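Local coordinates for predicted ATPase of the ABC class (Vibrio vulnificus, PDB 5D6A), which probably binds and hydrolyses ATP as an ATPase of the ABC class, and is held here in complex with the ATP analogue AMP-PNP, at residues Q189-Q200 / L243-V251. Numbering follows the deposited sequence.
Sequences QVVEDQEALREQ and LHAPNRGYV
D193 reaches from the helix into the turn, where its carboxylate meets the backbone N-H groups of N247 and R248. CB rests on the methyl of A245 (CB to CB 3.6 Å), a residue small enough to let helix and strand come this close, and CG lies against the same methyl. With chi1 at -71°, CG stands anti to the carbonyl carbon and the two oxygens spread over the turn: OD1 accepts from N247 N at 3.1 Å and OD2 from R248 N, also at 3.1 Å. Both amides arrive on the syn sides, somewhat out of the carboxylate plane, so a short acid with two oxygens suits two successive backbone N-H groups.

N247 returns the grip, its amide having hydrogens to give and an oxygen to accept. ND2 donates to Q189 O and, more straightly, to E192 OE1 (3.0 Å, 162°); its third contact, to D193 OD1, is a weak hydrogen bond. A water bridges E192 OE1 and N247 OD1. Further along the helix, A196 CB meets P246 CD, and branched L197 uses one methyl, CD2, for both L243 CB (3.5 Å) and, tip to tip, V251 CG2. Q200 NE2 donates to H244 O, 2.6 Å away.

D193 and N247 together tie the turn of a beta-hairpin, strands 240-245 and 249-257, to helix 181-199, joining helix to antiparallel sheet within the P-loop domain of this ABC-class ATPase.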
# COMPACT_ATOMS: atom_id res chain seq x y z
N GLN A 189 -31.57 7.59 -14.12
CA GLN A 189 -32.35 6.35 -14.26
C GLN A 189 -31.53 5.11 -13.95
O GLN A 189 -32.03 4.18 -13.32
CB GLN A 189 -32.95 6.25 -15.65
CG GLN A 189 -34.04 7.26 -15.91
CD GLN A 189 -34.41 7.36 -17.38
OE1 GLN A 189 -33.96 6.56 -18.20
NE2 GLN A 189 -35.23 8.35 -17.71
N VAL A 190 -30.28 5.08 -14.39
CA VAL A 190 -29.41 3.94 -14.13
C VAL A 190 -29.14 3.82 -12.63
O VAL A 190 -29.10 2.72 -12.09
CB VAL A 190 -28.09 4.02 -14.91
CG1 VAL A 190 -27.13 2.91 -14.49
CG2 VAL A 190 -28.35 3.94 -16.41
N VAL A 191 -28.96 4.96 -11.96
CA VAL A 191 -28.71 4.96 -10.52
C VAL A 191 -29.98 4.53 -9.78
O VAL A 191 -29.90 3.77 -8.82
CB VAL A 191 -28.25 6.34 -10.01
CG1 VAL A 191 -28.07 6.32 -8.50
CG2 VAL A 191 -26.95 6.74 -10.69
N GLU A 192 -31.12 5.02 -10.24
CA GLU A 192 -32.40 4.67 -9.62
C GLU A 192 -32.64 3.17 -9.77
O GLU A 192 -33.12 2.51 -8.85
CB GLU A 192 -33.55 5.46 -10.27
CG GLU A 192 -34.90 5.25 -9.60
CD GLU A 192 -36.00 6.09 -10.22
OE1 GLU A 192 -35.92 6.39 -11.43
OE2 GLU A 192 -36.96 6.45 -9.51
N ASP A 193 -32.29 2.63 -10.94
CA ASP A 193 -32.43 1.21 -11.20
C ASP A 193 -31.52 0.41 -10.27
O ASP A 193 -31.93 -0.62 -9.74
CB ASP A 193 -32.10 0.88 -12.67
CG ASP A 193 -33.16 1.38 -13.64
OD1 ASP A 193 -34.17 1.98 -13.20
OD2 ASP A 193 -32.98 1.17 -14.86
N GLN A 194 -30.30 0.89 -10.08
CA GLN A 194 -29.35 0.23 -9.19
C GLN A 194 -29.86 0.14 -7.75
O GLN A 194 -29.73 -0.90 -7.11
CB GLN A 194 -27.99 0.93 -9.22
CG GLN A 194 -27.17 0.54 -10.44
CD GLN A 194 -25.90 1.35 -10.58
OE1 GLN A 194 -24.80 0.84 -10.42
NE2 GLN A 194 -26.05 2.64 -10.87
N GLU A 195 -30.46 1.22 -7.26
CA GLU A 195 -31.00 1.22 -5.91
C GLU A 195 -32.18 0.25 -5.84
O GLU A 195 -32.27 -0.56 -4.92
CB GLU A 195 -31.45 2.63 -5.49
CG GLU A 195 -32.04 2.71 -4.09
CD GLU A 195 -31.07 2.27 -3.00
OE1 GLU A 195 -29.84 2.25 -3.24
OE2 GLU A 195 -31.55 1.95 -1.88
N ALA A 196 -33.06 0.34 -6.84
CA ALA A 196 -34.24 -0.53 -6.92
C ALA A 196 -33.84 -2.01 -6.94
O ALA A 196 -34.47 -2.83 -6.28
CB ALA A 196 -35.06 -0.19 -8.15
N LEU A 197 -32.80 -2.34 -7.71
CA LEU A 197 -32.30 -3.71 -7.79
C LEU A 197 -31.68 -4.15 -6.47
O LEU A 197 -31.80 -5.30 -6.07
CB LEU A 197 -31.28 -3.86 -8.92
CG LEU A 197 -31.80 -3.65 -10.35
CD1 LEU A 197 -30.64 -3.63 -11.34
CD2 LEU A 197 -32.82 -4.71 -10.73
N ARG A 198 -31.00 -3.22 -5.80
CA ARG A 198 -30.37 -3.52 -4.51
C ARG A 198 -31.41 -3.77 -3.42
O ARG A 198 -31.20 -4.62 -2.55
CB ARG A 198 -29.41 -2.39 -4.09
CG ARG A 198 -28.72 -2.66 -2.75
CD ARG A 198 -27.63 -1.65 -2.40
NE ARG A 198 -26.48 -1.72 -3.30
CZ ARG A 198 -26.28 -0.95 -4.37
NH1 ARG A 198 -27.16 -0.01 -4.71
NH2 ARG A 198 -25.19 -1.12 -5.11
N GLU A 199 -32.54 -3.06 -3.48
CA GLU A 199 -33.60 -3.22 -2.48
C GLU A 199 -34.34 -4.55 -2.57
O GLU A 199 -34.85 -5.05 -1.56
CB GLU A 199 -34.60 -2.06 -2.55
CG GLU A 199 -34.00 -0.72 -2.14
CD GLU A 199 -35.01 0.41 -2.07
OE1 GLU A 199 -36.23 0.15 -2.14
OE2 GLU A 199 -34.56 1.57 -1.93
N GLN A 200 -34.41 -5.14 -3.76
CA GLN A 200 -35.12 -6.41 -3.93
C GLN A 200 -34.20 -7.64 -3.90
O GLN A 200 -34.58 -8.71 -4.38
CB GLN A 200 -35.99 -6.39 -5.20
CG GLN A 200 -35.27 -6.06 -6.49
CD GLN A 200 -36.21 -5.99 -7.67
OE1 GLN A 200 -37.11 -6.82 -7.82
NE2 GLN A 200 -36.00 -5.01 -8.54
N LEU A 243 -34.62 -9.74 -12.27
CA LEU A 243 -35.09 -8.65 -11.42
C LEU A 243 -35.79 -7.61 -12.28
O LEU A 243 -35.79 -7.71 -13.51
CB LEU A 243 -33.92 -8.01 -10.68
CG LEU A 243 -33.08 -8.96 -9.82
CD1 LEU A 243 -31.95 -8.20 -9.15
CD2 LEU A 243 -33.95 -9.66 -8.78
N HIS A 244 -36.39 -6.61 -11.64
CA HIS A 244 -37.11 -5.57 -12.35
C HIS A 244 -36.70 -4.17 -11.91
O HIS A 244 -36.73 -3.85 -10.73
CB HIS A 244 -38.62 -5.74 -12.14
CG HIS A 244 -39.46 -4.73 -12.87
ND1 HIS A 244 -39.86 -3.55 -12.30
CD2 HIS A 244 -39.96 -4.74 -14.13
CE1 HIS A 244 -40.58 -2.86 -13.17
NE2 HIS A 244 -40.66 -3.56 -14.29
N ALA A 245 -36.31 -3.35 -12.88
CA ALA A 245 -35.93 -1.97 -12.61
C ALA A 245 -37.02 -1.05 -13.16
O ALA A 245 -37.60 -1.35 -14.21
CB ALA A 245 -34.59 -1.65 -13.24
N PRO A 246 -37.30 0.06 -12.47
CA PRO A 246 -38.37 0.97 -12.90
C PRO A 246 -38.16 1.62 -14.27
O PRO A 246 -39.14 1.97 -14.93
CB PRO A 246 -38.39 2.04 -11.80
CG PRO A 246 -37.05 1.97 -11.16
CD PRO A 246 -36.61 0.54 -11.26
N ASN A 247 -36.92 1.76 -14.70
CA ASN A 247 -36.63 2.40 -15.98
C ASN A 247 -36.26 1.42 -17.08
O ASN A 247 -36.86 1.45 -18.15
CB ASN A 247 -35.52 3.43 -15.79
CG ASN A 247 -35.91 4.51 -14.80
OD1 ASN A 247 -36.97 5.13 -14.94
ND2 ASN A 247 -35.06 4.75 -13.81
N ARG A 248 -35.29 0.55 -16.82
CA ARG A 248 -34.86 -0.42 -17.82
C ARG A 248 -35.88 -1.56 -17.98
O ARG A 248 -35.99 -2.14 -19.07
CB ARG A 248 -33.49 -0.99 -17.47
CG ARG A 248 -33.00 -2.05 -18.44
CD ARG A 248 -31.57 -2.48 -18.17
NE ARG A 248 -31.19 -3.60 -19.03
CZ ARG A 248 -30.00 -4.19 -19.02
NH1 ARG A 248 -29.04 -3.77 -18.20
NH2 ARG A 248 -29.77 -5.21 -19.84
N GLY A 249 -36.61 -1.86 -16.91
CA GLY A 249 -37.60 -2.93 -16.94
C GLY A 249 -37.01 -4.22 -16.41
O GLY A 249 -36.24 -4.21 -15.45
N TYR A 250 -37.35 -5.34 -17.05
CA TYR A 250 -36.85 -6.64 -16.63
C TYR A 250 -35.39 -6.84 -17.04
O TYR A 250 -35.01 -6.59 -18.18
CB TYR A 250 -37.71 -7.76 -17.22
CG TYR A 250 -39.15 -7.72 -16.76
CD1 TYR A 250 -39.55 -8.30 -15.56
CD2 TYR A 250 -40.13 -7.10 -17.54
CE1 TYR A 250 -40.87 -8.26 -15.14
CE2 TYR A 250 -41.45 -7.05 -17.13
CZ TYR A 250 -41.81 -7.63 -15.93
OH TYR A 250 -43.12 -7.59 -15.53
N VAL A 251 -34.57 -7.30 -16.09
CA VAL A 251 -33.15 -7.57 -16.34
C VAL A 251 -32.79 -8.96 -15.83
O VAL A 251 -32.98 -9.27 -14.65
CB VAL A 251 -32.23 -6.52 -15.67
CG1 VAL A 251 -32.48 -5.14 -16.26
CG2 VAL A 251 -32.40 -6.50 -14.16
O HOH W 1 -37.83 7.77 -13.37